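PDB 2HR2: DUF3856 domain-containing protein from Chlorobium tepidum, which is of unknown function but has a TPR-like alpha-alpha superhelix, a fold that in relatives commonly serves protein-protein recognition. Local coordinates for residues L5-G10 and S41-P46; S16-Q21 and A32-A37; G62-L67 and H78-A83; R71-A76 and A109-G114; A104-A109 and P123-V128. All blocks are in the same frame, centred on the assembly; numbering follows the deposited sequence.

Contact 1. Residues L5-G10 and S41-P46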
# COMPACT_ATOMS: atom_id res chain seq x y z
N LEU A 5 2.86 -5.53 25.56
CA LEU A 5 3.83 -5.93 24.53
C LEU A 5 3.43 -7.13 23.70
O LEU A 5 3.89 -7.28 22.57
CB LEU A 5 5.21 -6.18 25.12
CG LEU A 5 6.18 -5.00 25.05
CD1 LEU A 5 5.56 -3.73 25.61
CD2 LEU A 5 7.45 -5.38 25.78
N LYS A 6 2.59 -8.00 24.25
CA LYS A 6 2.11 -9.18 23.53
C LYS A 6 1.39 -8.72 22.25
O LYS A 6 1.53 -9.34 21.19
CB LYS A 6 1.16 -9.98 24.41
CG LYS A 6 1.00 -11.44 24.05
CD LYS A 6 -0.06 -12.09 24.96
CE LYS A 6 -0.14 -13.60 24.81
NZ LYS A 6 -0.55 -14.01 23.44
N GLU A 7 0.64 -7.63 22.37
CA GLU A 7 -0.13 -7.07 21.26
C GLU A 7 0.75 -6.32 20.27
O GLU A 7 0.49 -6.36 19.06
CB GLU A 7 -1.22 -6.15 21.84
CG GLU A 7 -2.20 -6.88 22.81
CD GLU A 7 -2.77 -5.98 23.90
OE1 GLU A 7 -2.75 -4.74 23.75
OE2 GLU A 7 -3.24 -6.51 24.93
N VAL A 8 1.77 -5.63 20.76
CA VAL A 8 2.71 -4.91 19.89
C VAL A 8 3.45 -5.89 19.00
O VAL A 8 3.53 -5.70 17.79
CB VAL A 8 3.75 -4.10 20.71
CG1 VAL A 8 4.86 -3.56 19.81
CG2 VAL A 8 3.08 -2.97 21.46
N VAL A 9 4.00 -6.94 19.61
CA VAL A 9 4.73 -7.97 18.86
C VAL A 9 3.78 -8.75 17.96
O VAL A 9 4.12 -9.06 16.82
CB VAL A 9 5.51 -8.91 19.79
CG1 VAL A 9 6.16 -10.04 19.00
CG2 VAL A 9 6.57 -8.14 20.55
N GLY A 10 2.59 -9.07 18.46
CA GLY A 10 1.59 -9.79 17.67
C GLY A 10 1.25 -9.08 16.37
O GLY A 10 1.17 -9.70 15.31
N SER A 41 -3.62 -4.34 16.74
CA SER A 41 -3.10 -3.02 17.12
C SER A 41 -4.15 -2.17 17.82
O SER A 41 -3.82 -1.39 18.71
CB SER A 41 -2.55 -2.25 15.92
OG SER A 41 -3.59 -1.75 15.10
N HIS A 42 -5.42 -2.32 17.43
CA HIS A 42 -6.50 -1.55 18.05
C HIS A 42 -7.06 -2.14 19.36
O HIS A 42 -8.02 -1.60 19.90
CB HIS A 42 -7.62 -1.28 17.04
CG HIS A 42 -7.18 -0.40 15.91
ND1 HIS A 42 -7.11 -0.83 14.61
CD2 HIS A 42 -6.75 0.89 15.91
CE1 HIS A 42 -6.67 0.15 13.84
NE2 HIS A 42 -6.44 1.20 14.61
N THR A 43 -6.47 -3.23 19.86
CA THR A 43 -6.87 -3.81 21.14
C THR A 43 -5.98 -3.30 22.27
O THR A 43 -6.16 -3.69 23.43
CB THR A 43 -6.79 -5.36 21.17
OG1 THR A 43 -5.42 -5.78 21.11
CG2 THR A 43 -7.57 -5.98 20.02
N MSE A 44 -5.00 -2.46 21.94
CA MSE A 44 -4.09 -1.90 22.93
C MSE A 44 -4.78 -0.80 23.71
O MSE A 44 -5.66 -0.13 23.18
CB MSE A 44 -2.86 -1.29 22.25
CG MSE A 44 -1.79 -2.26 21.85
SE MSE A 44 -0.33 -1.33 20.91
CE MSE A 44 -0.56 -1.95 19.17
N PRO A 45 -4.36 -0.58 24.97
CA PRO A 45 -4.93 0.54 25.71
C PRO A 45 -4.38 1.83 25.09
O PRO A 45 -3.29 1.81 24.51
CB PRO A 45 -4.40 0.34 27.13
CG PRO A 45 -3.15 -0.46 26.97
CD PRO A 45 -3.36 -1.33 25.76
N PRO A 46 -5.12 2.95 25.21
CA PRO A 46 -4.64 4.20 24.61
C PRO A 46 -3.34 4.74 25.23
O PRO A 46 -2.55 5.38 24.54
CB PRO A 46 -5.79 5.18 24.86
CG PRO A 46 -6.52 4.62 26.04
CD PRO A 46 -6.41 3.13 25.90
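Glu7 meets Thr43, Met44 and Pro45 through van der Waals contacts, and no hydrogen bond joins helix segment 5-10 to the loop segment 41-46. Glu7 leaves its helix toward the loop and, extended beyond CG, slides past the Met44 side chain in the opposite direction. Its carboxylate oxygen OE1 lies 3.2 Å from Met44 CA and 3.3 Å from Met44 CG. Lower on the same chain, Glu7 CG is 3.8 Å from Thr43 OG1, while Pro45 CD completes the set at 4.0 Å from Glu7 OE1. Cut back to alanine, Glu7 would probably leave a gap beside Met44 CG and Thr43 OG1, taking away the chain that packs against the turn.

Between apolar residues, Val8 CG2 stands 3.8 Å from Met44 SE, the two side chains crossing at about a right angle. Met44 is a selenomethionine. It has CG anti to its carbonyl carbon (chi1 -81°) and a bend at chi3, which brings the selenium to Val8 CG2; the Met44 side chain also touches Phe50, further along the same loop.

Ser41 to Met44 form a type I beta turn. Thr43 OG1 bonds back to Ile40 O and Ser41 OG to Met38 O, both in helix 27-41, and Ser41 O accepts from His52 NE2. The geometry is that of a turn leaving an alpha-helical hairpin and packing on the first turns of its partner helix, at the amino-terminal end of the superhelix.

Contact 2. Residues S16-Q21 and A32-A37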
# COMPACT_ATOMS: atom_id res chain seq x y z
N SER A 16 4.58 -8.47 9.24
CA SER A 16 5.75 -9.04 8.58
C SER A 16 5.36 -10.25 7.75
O SER A 16 5.83 -10.42 6.63
CB SER A 16 6.84 -9.41 9.58
OG SER A 16 7.43 -8.26 10.16
N ASP A 17 4.48 -11.10 8.30
CA ASP A 17 3.99 -12.28 7.58
C ASP A 17 3.29 -11.84 6.30
O ASP A 17 3.52 -12.41 5.23
CB ASP A 17 3.03 -13.12 8.44
CG ASP A 17 3.75 -13.90 9.55
OD1 ASP A 17 4.99 -13.89 9.58
OD2 ASP A 17 3.06 -14.53 10.40
N ALA A 18 2.43 -10.83 6.41
CA ALA A 18 1.70 -10.30 5.26
C ALA A 18 2.65 -9.80 4.17
O ALA A 18 2.44 -10.07 3.00
CB ALA A 18 0.78 -9.18 5.68
N GLN A 19 3.69 -9.09 4.58
CA GLN A 19 4.68 -8.57 3.63
C GLN A 19 5.43 -9.66 2.87
O GLN A 19 5.68 -9.50 1.67
CB GLN A 19 5.63 -7.61 4.34
CG GLN A 19 4.94 -6.31 4.74
CD GLN A 19 5.73 -5.49 5.74
OE1 GLN A 19 6.79 -5.92 6.22
NE2 GLN A 19 5.21 -4.32 6.09
N ARG A 20 5.77 -10.76 3.54
CA ARG A 20 6.42 -11.89 2.86
C ARG A 20 5.44 -12.56 1.90
O ARG A 20 5.82 -12.99 0.81
CB ARG A 20 6.97 -12.92 3.86
CG ARG A 20 8.05 -12.38 4.79
CD ARG A 20 8.92 -13.49 5.37
NE ARG A 20 8.16 -14.56 6.00
CZ ARG A 20 7.62 -14.51 7.22
NH1 ARG A 20 7.72 -13.42 7.97
NH2 ARG A 20 6.96 -15.56 7.67
N GLN A 21 4.18 -12.63 2.32
CA GLN A 21 3.13 -13.23 1.50
C GLN A 21 2.85 -12.42 0.23
O GLN A 21 2.56 -13.00 -0.81
CB GLN A 21 1.87 -13.44 2.35
CG GLN A 21 2.06 -14.56 3.36
CD GLN A 21 0.99 -14.61 4.45
OE1 GLN A 21 0.39 -13.60 4.81
NE2 GLN A 21 0.79 -15.81 4.99
N ALA A 32 -5.66 -11.10 4.70
CA ALA A 32 -6.13 -11.54 6.01
C ALA A 32 -5.17 -11.10 7.13
O ALA A 32 -5.62 -10.62 8.17
CB ALA A 32 -6.30 -13.05 6.03
N ASN A 33 -3.87 -11.26 6.91
CA ASN A 33 -2.87 -10.85 7.90
C ASN A 33 -2.78 -9.34 8.12
O ASN A 33 -2.47 -8.91 9.23
CB ASN A 33 -1.49 -11.42 7.58
CG ASN A 33 -1.33 -12.86 8.01
OD1 ASN A 33 -1.90 -13.28 9.01
ND2 ASN A 33 -0.51 -13.60 7.29
N CYS A 34 -3.02 -8.54 7.08
CA CYS A 34 -3.04 -7.09 7.23
C CYS A 34 -4.21 -6.65 8.10
O CYS A 34 -4.05 -5.80 8.97
CB CYS A 34 -3.16 -6.39 5.88
SG CYS A 34 -1.70 -6.54 4.86
N ARG A 35 -5.39 -7.22 7.84
CA ARG A 35 -6.56 -6.91 8.64
C ARG A 35 -6.34 -7.39 10.07
O ARG A 35 -6.70 -6.69 11.03
CB ARG A 35 -7.81 -7.58 8.08
CG ARG A 35 -8.20 -7.21 6.65
CD ARG A 35 -9.50 -7.91 6.30
NE ARG A 35 -9.66 -8.21 4.87
CZ ARG A 35 -10.11 -7.38 3.94
NH1 ARG A 35 -10.42 -6.12 4.22
NH2 ARG A 35 -10.23 -7.81 2.69
N ARG A 36 -5.75 -8.57 10.22
CA ARG A 36 -5.48 -9.13 11.55
C ARG A 36 -4.50 -8.25 12.33
O ARG A 36 -4.66 -8.05 13.53
CB ARG A 36 -4.96 -10.56 11.45
CG ARG A 36 -4.83 -11.26 12.80
CD ARG A 36 -4.62 -12.77 12.68
NE ARG A 36 -3.33 -13.12 12.09
CZ ARG A 36 -2.17 -13.13 12.75
NH1 ARG A 36 -2.09 -12.77 14.02
NH2 ARG A 36 -1.06 -13.48 12.11
N ALA A 37 -3.49 -7.72 11.64
CA ALA A 37 -2.50 -6.85 12.26
C ALA A 37 -3.15 -5.59 12.84
O ALA A 37 -2.79 -5.16 13.94
CB ALA A 37 -1.41 -6.47 11.27
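The side-chain amides of Gln21 and Asn33 meet nearly coplanar, their planes 9° apart, although the two side chains cross at about a right angle. Asn33 ND2 donates to Gln21 OE1 over 2.6 Å, approaching with a tilt of 24° from the carbonyl plane of the glutamine. Gln21 NE2 also lies near Asn33 ND2, but both are donors and do not bond. On the other branch of the asparagine amide, OD1 accepts from Arg36 NH2 at 3.2 Å; this donor stands well above the carbonyl plane, and a weak bond from Arg36 NE joins it. With one branch donating across the helices and the other accepting from its own helix, the rotation of the Asn33 amide is probably restrained from both branches. CG of Asn33 sits anti to the carbonyl carbon, which directs the amide at Gln21.

Beside the amides, Ala18 CB packs 3.7 Å from Asn33 CB and equally 3.7 Å from Cys34 SG. Separately, Asp17 CB borders Asn33 ND2 at 3.8 Å. At 4.6 Å between Asp17 OD2 and Arg36 NH2, these opposite charges are beyond a salt bridge and may add a weak attraction.

Ala18 against Cys34 and the CB of Asn33 is consistent with an axis separation of 8.4 Å and an angle of 161° between helix directions: the closely packed antiparallel helical hairpin from which TPR-like superhelices are built.

Contact 3. Residues G62-L67 and H78-A83; sequences GLAEAL and HSADKA
Segments 62-67 and 78-83 run antiparallel at 157°, their axes approaching to 8.0 Å and Ala64 CA lying 5.2 Å from Ser79 CA. The short side chains of Ala64, Ser79 and Ala80 are consistent with this closeness. Ala64 CB abuts Ala80 CB at 3.8 Å and Ala80 N at 3.7 Å, so a methyl group rests directly against the backbone of the facing helix. Small residues at the closest approach are a familiar feature of TPR helix pairs; here these three fill that role between helix 52-69 and helix 73-90, close to the middle of the chain.

Ser79 supplies the one polar side chain of the interface. Its hydroxyl, turned anti to the backbone N (chi1 -172°), is carried onto the flank of Leu63, where OG touches Leu63 CB at 3.5 Å and Leu63 CG at 3.6 Å. That buried OG is satisfied by the carbonyl of His60, one turn earlier in the same helix as Leu63, and the side chain thereby ties the two helices together by a hydrogen bond just beyond segment 62-67. Leu67 CD1 brushes Ser79 CB at 4.5 Å. Leu63 also touches Ala31, Cys34 and Arg35 of helix 27-41, while Ala64 is touched by Ser107 of helix 97-114.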
# COMPACT_ATOMS: atom_id res chain seq x y z
N GLY A 62 -0.27 -2.37 2.35
CA GLY A 62 -0.14 -3.80 2.10
C GLY A 62 -1.46 -4.42 1.67
O GLY A 62 -1.50 -5.22 0.74
N LEU A 63 -2.54 -4.04 2.35
CA LEU A 63 -3.86 -4.56 2.04
C LEU A 63 -4.29 -4.16 0.63
O LEU A 63 -4.86 -4.98 -0.09
CB LEU A 63 -4.89 -4.07 3.07
CG LEU A 63 -6.36 -4.50 2.90
CD1 LEU A 63 -6.52 -6.01 2.79
CD2 LEU A 63 -7.19 -3.98 4.06
N ALA A 64 -4.01 -2.92 0.25
CA ALA A 64 -4.36 -2.43 -1.08
C ALA A 64 -3.63 -3.21 -2.17
O ALA A 64 -4.21 -3.54 -3.20
CB ALA A 64 -4.03 -0.94 -1.20
N GLU A 65 -2.35 -3.51 -1.93
CA GLU A 65 -1.56 -4.29 -2.88
C GLU A 65 -2.14 -5.70 -3.04
O GLU A 65 -2.22 -6.21 -4.16
CB GLU A 65 -0.09 -4.39 -2.44
CG GLU A 65 0.77 -5.27 -3.35
CD GLU A 65 2.25 -5.35 -2.92
OE1 GLU A 65 2.70 -4.54 -2.07
OE2 GLU A 65 2.95 -6.24 -3.46
N ALA A 66 -2.52 -6.32 -1.93
CA ALA A 66 -3.09 -7.66 -1.95
C ALA A 66 -4.42 -7.69 -2.69
O ALA A 66 -4.65 -8.56 -3.54
CB ALA A 66 -3.27 -8.19 -0.54
N LEU A 67 -5.30 -6.75 -2.37
CA LEU A 67 -6.61 -6.66 -3.00
C LEU A 67 -6.51 -6.36 -4.49
O LEU A 67 -7.34 -6.84 -5.28
CB LEU A 67 -7.46 -5.61 -2.29
CG LEU A 67 -7.87 -5.98 -0.86
CD1 LEU A 67 -8.42 -4.77 -0.13
CD2 LEU A 67 -8.87 -7.13 -0.84
N HIS A 78 -10.34 1.74 -1.70
CA HIS A 78 -10.63 2.29 -0.38
C HIS A 78 -9.47 2.11 0.60
O HIS A 78 -9.19 3.00 1.40
CB HIS A 78 -11.98 1.82 0.16
CG HIS A 78 -13.12 2.57 -0.44
ND1 HIS A 78 -13.59 3.76 0.08
CD2 HIS A 78 -13.84 2.36 -1.57
CE1 HIS A 78 -14.57 4.22 -0.67
NE2 HIS A 78 -14.74 3.39 -1.68
N SER A 79 -8.79 0.97 0.52
CA SER A 79 -7.65 0.73 1.39
C SER A 79 -6.49 1.66 1.02
O SER A 79 -5.85 2.23 1.90
CB SER A 79 -7.22 -0.72 1.33
OG SER A 79 -6.24 -0.98 2.32
N ALA A 80 -6.24 1.83 -0.28
CA ALA A 80 -5.18 2.72 -0.74
C ALA A 80 -5.46 4.17 -0.32
O ALA A 80 -4.54 4.87 0.10
CB ALA A 80 -5.01 2.62 -2.24
N ASP A 81 -6.71 4.61 -0.43
CA ASP A 81 -7.07 5.97 -0.02
C ASP A 81 -6.80 6.21 1.46
O ASP A 81 -6.35 7.30 1.83
CB ASP A 81 -8.55 6.28 -0.33
CG ASP A 81 -8.82 6.42 -1.82
OD1 ASP A 81 -7.86 6.59 -2.59
OD2 ASP A 81 -10.01 6.37 -2.21
N LYS A 82 -7.08 5.22 2.30
CA LYS A 82 -6.82 5.34 3.74
C LYS A 82 -5.32 5.45 4.01
O LYS A 82 -4.90 6.18 4.91
CB LYS A 82 -7.49 4.22 4.55
CG LYS A 82 -9.03 4.39 4.64
CD LYS A 82 -9.68 3.43 5.63
N ALA A 83 -4.50 4.75 3.23
CA ALA A 83 -3.05 4.85 3.38
C ALA A 83 -2.54 6.21 2.91
O ALA A 83 -1.70 6.83 3.57
CB ALA A 83 -2.36 3.73 2.61

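Contact 4. Residues R71-A76 and A109-G114; sequences RSFDEA and ALALDG
Phe73 and Ala111 bring the backbones together, 4.7 Å between their CA atoms, where the first turn of helix 73-90 lies against the last turns of helix 97-114. Ahead of it, Arg71 ends the preceding helix with positive phi in a Schellman motif, and Ser72 occupies the N-cap position without a capping bond from its side chain.

Phe73 carries most of the contact. Gly114 CA sits over one ring face in a CH-pi contact, 3.8 Å from the ring centroid and 18° off the normal, and the missing side chain matters: a beta carbon there would run into the ring. Arg71 CA lies over the opposite face, toward the rim. CG is anti to the carbonyl carbon (chi1 -60°), which places the ring against segment 109-114, where Phe73 CE1 comes 3.7 Å from Leu110 O. In this TPR-like packing of neighbouring helices, the ring lies with a face against a glycine at the end of the neighbouring helix. Replacing this phenylalanine by alanine is likely to strip the CH-pi partner from Gly114 and open a gap between the two helices.

Further along, Ala111 CB meets Phe73 O at 3.6 Å and Ala76 CB at 4.3 Å. The Arg71 guanidinium turns one face to Phe73 CZ.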
# COMPACT_ATOMS: atom_id res chain seq x y z
N ARG A 71 -7.69 -8.65 -7.77
CA ARG A 71 -8.60 -7.94 -8.67
C ARG A 71 -9.92 -7.57 -7.98
O ARG A 71 -10.97 -7.50 -8.61
CB ARG A 71 -8.80 -8.70 -9.99
CG ARG A 71 -7.46 -8.98 -10.69
CD ARG A 71 -7.62 -9.66 -12.04
NE ARG A 71 -8.33 -8.84 -13.02
CZ ARG A 71 -7.80 -7.81 -13.69
NH1 ARG A 71 -6.54 -7.43 -13.51
NH2 ARG A 71 -8.56 -7.14 -14.55
N SER A 72 -9.84 -7.32 -6.67
CA SER A 72 -10.95 -6.84 -5.86
C SER A 72 -10.70 -5.34 -5.77
O SER A 72 -10.30 -4.82 -4.73
CB SER A 72 -10.93 -7.49 -4.48
OG SER A 72 -11.96 -6.96 -3.66
N PHE A 73 -10.95 -4.66 -6.88
CA PHE A 73 -10.57 -3.26 -7.02
C PHE A 73 -11.31 -2.24 -6.16
O PHE A 73 -10.72 -1.23 -5.76
CB PHE A 73 -10.64 -2.84 -8.49
CG PHE A 73 -9.73 -3.64 -9.39
CD1 PHE A 73 -8.35 -3.59 -9.23
CD2 PHE A 73 -10.25 -4.42 -10.41
CE1 PHE A 73 -7.50 -4.31 -10.06
CE2 PHE A 73 -9.41 -5.15 -11.25
CZ PHE A 73 -8.03 -5.09 -11.07
N ASP A 74 -12.59 -2.47 -5.89
CA ASP A 74 -13.34 -1.52 -5.08
C ASP A 74 -12.75 -1.45 -3.67
O ASP A 74 -12.47 -0.36 -3.17
CB ASP A 74 -14.82 -1.88 -5.04
CG ASP A 74 -15.70 -0.71 -4.59
OD1 ASP A 74 -15.17 0.40 -4.36
OD2 ASP A 74 -16.93 -0.91 -4.49
N GLU A 75 -12.53 -2.61 -3.05
CA GLU A 75 -11.94 -2.65 -1.71
C GLU A 75 -10.50 -2.16 -1.72
O GLU A 75 -10.05 -1.54 -0.76
CB GLU A 75 -12.00 -4.07 -1.13
CG GLU A 75 -13.42 -4.60 -0.90
CD GLU A 75 -13.45 -6.01 -0.31
OE1 GLU A 75 -12.37 -6.57 0.01
OE2 GLU A 75 -14.57 -6.56 -0.17
N ALA A 76 -9.77 -2.44 -2.80
CA ALA A 76 -8.38 -2.00 -2.94
C ALA A 76 -8.29 -0.48 -2.96
O ALA A 76 -7.44 0.10 -2.28
CB ALA A 76 -7.77 -2.58 -4.22
N ALA A 109 -3.79 3.49 -8.69
CA ALA A 109 -3.84 3.57 -10.15
C ALA A 109 -4.42 2.28 -10.73
O ALA A 109 -5.30 2.34 -11.59
CB ALA A 109 -2.45 3.82 -10.70
N LEU A 110 -3.94 1.13 -10.26
CA LEU A 110 -4.44 -0.17 -10.71
C LEU A 110 -5.92 -0.35 -10.40
O LEU A 110 -6.65 -0.91 -11.21
CB LEU A 110 -3.66 -1.32 -10.07
CG LEU A 110 -2.18 -1.52 -10.39
CD1 LEU A 110 -1.62 -2.66 -9.55
CD2 LEU A 110 -1.95 -1.76 -11.87
N ALA A 111 -6.34 0.12 -9.23
CA ALA A 111 -7.73 0.00 -8.81
C ALA A 111 -8.65 0.85 -9.68
O ALA A 111 -9.67 0.37 -10.16
CB ALA A 111 -7.88 0.38 -7.34
N LEU A 112 -8.27 2.12 -9.88
CA LEU A 112 -9.05 3.02 -10.72
C LEU A 112 -9.15 2.47 -12.14
O LEU A 112 -10.21 2.54 -12.76
CB LEU A 112 -8.40 4.40 -10.76
CG LEU A 112 -8.49 5.23 -9.48
CD1 LEU A 112 -7.51 6.40 -9.53
CD2 LEU A 112 -9.91 5.71 -9.24
N ASP A 113 -8.05 1.92 -12.64
CA ASP A 113 -8.00 1.35 -13.98
C ASP A 113 -8.92 0.13 -14.05
O ASP A 113 -9.69 -0.03 -15.01
CB ASP A 113 -6.56 0.99 -14.32
CG ASP A 113 -6.37 0.59 -15.77
OD1 ASP A 113 -7.31 0.73 -16.58
OD2 ASP A 113 -5.25 0.15 -16.11
N GLY A 114 -8.85 -0.73 -13.04
CA GLY A 114 -9.68 -1.92 -12.96
C GLY A 114 -11.18 -1.64 -12.87
O GLY A 114 -11.99 -2.45 -13.29

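Contact 5. Residues A104-A109 and P123-V128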
# COMPACT_ATOMS: atom_id res chain seq x y z
N ALA A 104 1.16 2.41 -2.47
CA ALA A 104 -0.23 2.83 -2.32
C ALA A 104 -0.74 3.62 -3.53
O ALA A 104 -1.88 3.46 -3.94
CB ALA A 104 -0.41 3.64 -1.05
N VAL A 105 0.12 4.48 -4.08
CA VAL A 105 -0.23 5.27 -5.25
C VAL A 105 -0.41 4.34 -6.46
O VAL A 105 -1.33 4.52 -7.25
CB VAL A 105 0.84 6.37 -5.53
CG1 VAL A 105 0.54 7.15 -6.80
CG2 VAL A 105 0.93 7.33 -4.37
N TYR A 106 0.47 3.35 -6.56
CA TYR A 106 0.41 2.37 -7.63
C TYR A 106 -0.84 1.52 -7.52
O TYR A 106 -1.53 1.30 -8.51
CB TYR A 106 1.66 1.50 -7.59
CG TYR A 106 1.76 0.46 -8.69
CD1 TYR A 106 1.91 0.85 -10.02
CD2 TYR A 106 1.76 -0.89 -8.39
CE1 TYR A 106 2.02 -0.10 -11.02
CE2 TYR A 106 1.86 -1.83 -9.38
CZ TYR A 106 1.99 -1.44 -10.70
OH TYR A 106 2.11 -2.39 -11.69
N SER A 107 -1.16 1.06 -6.31
CA SER A 107 -2.38 0.30 -6.06
C SER A 107 -3.62 1.10 -6.46
O SER A 107 -4.56 0.56 -7.04
CB SER A 107 -2.49 -0.11 -4.59
OG SER A 107 -1.48 -1.03 -4.20
N ARG A 108 -3.62 2.39 -6.13
CA ARG A 108 -4.73 3.27 -6.46
C ARG A 108 -4.91 3.37 -7.97
O ARG A 108 -6.03 3.35 -8.46
CB ARG A 108 -4.54 4.66 -5.86
CG ARG A 108 -5.72 5.58 -6.11
CD ARG A 108 -5.71 6.78 -5.21
NE ARG A 108 -7.01 7.44 -5.25
CZ ARG A 108 -7.38 8.35 -6.15
NH1 ARG A 108 -6.57 8.72 -7.13
NH2 ARG A 108 -8.59 8.86 -6.07
N ALA A 109 -3.79 3.49 -8.69
CA ALA A 109 -3.84 3.57 -10.15
C ALA A 109 -4.42 2.28 -10.73
O ALA A 109 -5.30 2.34 -11.59
CB ALA A 109 -2.45 3.82 -10.70
N PRO A 123 -3.33 10.05 -14.56
CA PRO A 123 -2.47 10.91 -13.75
C PRO A 123 -1.81 10.19 -12.56
O PRO A 123 -0.72 10.59 -12.16
CB PRO A 123 -3.40 12.03 -13.29
CG PRO A 123 -4.77 11.58 -13.58
CD PRO A 123 -4.69 10.61 -14.70
N GLU A 124 -2.46 9.17 -12.00
CA GLU A 124 -1.85 8.40 -10.89
C GLU A 124 -0.67 7.57 -11.37
O GLU A 124 0.32 7.47 -10.66
CB GLU A 124 -2.88 7.53 -10.18
CG GLU A 124 -3.79 8.32 -9.26
CD GLU A 124 -3.12 8.75 -7.95
OE1 GLU A 124 -2.54 7.88 -7.27
OE2 GLU A 124 -3.23 9.93 -7.57
N PHE A 125 -0.78 6.98 -12.57
CA PHE A 125 0.35 6.23 -13.14
C PHE A 125 1.53 7.17 -13.41
O PHE A 125 2.68 6.77 -13.23
CB PHE A 125 -0.02 5.50 -14.43
CG PHE A 125 -0.79 4.22 -14.21
CD1 PHE A 125 -0.20 3.14 -13.59
CD2 PHE A 125 -2.09 4.09 -14.68
CE1 PHE A 125 -0.89 1.95 -13.40
CE2 PHE A 125 -2.79 2.90 -14.50
CZ PHE A 125 -2.19 1.83 -13.85
N LYS A 126 1.25 8.39 -13.85
CA LYS A 126 2.29 9.39 -14.07
C LYS A 126 2.95 9.73 -12.74
O LYS A 126 4.17 9.87 -12.67
CB LYS A 126 1.71 10.66 -14.72
CG LYS A 126 2.76 11.67 -15.21
CD LYS A 126 2.12 12.95 -15.80
N LYS A 127 2.14 9.86 -11.68
CA LYS A 127 2.63 10.19 -10.34
C LYS A 127 3.57 9.10 -9.80
O LYS A 127 4.54 9.42 -9.11
CB LYS A 127 1.44 10.39 -9.38
CG LYS A 127 1.77 10.83 -7.95
CD LYS A 127 2.27 12.27 -7.85
CE LYS A 127 2.60 12.64 -6.40
NZ LYS A 127 3.09 14.04 -6.25
N VAL A 128 3.29 7.84 -10.12
CA VAL A 128 4.14 6.73 -9.70
C VAL A 128 5.53 6.90 -10.30
O VAL A 128 6.53 6.79 -9.58
CB VAL A 128 3.56 5.34 -10.09
CG1 VAL A 128 4.57 4.23 -9.82
CG2 VAL A 128 2.28 5.05 -9.33
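Ala109 presses its methyl onto Phe125: CB stands over the centre of the ring face, 3.6 Å from the centroid and only 8° off the normal, a CH-pi contact. The same methyl touches Glu124 CB at 3.8 Å. Further along the interface, Val128 CG2 lies 3.7 Å from Val105 CG1 and as near to Tyr106 CA, at the edge of the tyrosine ring. Tyr106 CE1 in turn meets the edge of the Phe125 ring.

These side chains mesh between antiparallel helices, 97-114 and 118-134, whose segment axes are 8.6 Å apart at an angle of 155°, a helical hairpin of the TPR-like superhelix.

Glu124 borders this apolar patch. Bent at chi2, it brings OE1 beside Val105 CG1 and OE2 to Arg108 NH1 in a long salt bridge of 3.6 Å, with guanidinium and carboxylate planes nearly perpendicular. Glu124 CG lies at the guanidinium edge. Arg108, extended from CG to NE, is positioned by a stronger partner: its NE forms a salt bridge with Asp81 of helix 73-90, and Leu77 and Leu84 of that helix flank the arginine. Phe125 also touches Ala149 and Ile153 of helix 142-157, which offers Met145 and Val148 to Tyr106.

In the fold
The five contacts follow the superhelix from its amino-terminal end, with contacts 1 and 5 about 32 Å apart between centres on opposite sides of the chain's centre. The centres of contacts 1 and 2 are about 15 Å apart, and both contacts use the first helix. Contact 2 meets contact 3 where Cys34 SG packs 3.6 Å from Leu63 N. Contacts 3 and 4 share helix 73-90, with Leu67 O probably hydrogen-bonded to Ser72 N, and contact 3 reaches contact 5 through Asp81 OD1 and Arg108 NE, a 2.9 Å salt bridge. Contacts 4 and 5 share Ala109, their centres about 11 Å apart. A glycerol, probably from crystallisation, lies about 4 Å from the Tyr106 side chain in contact 5.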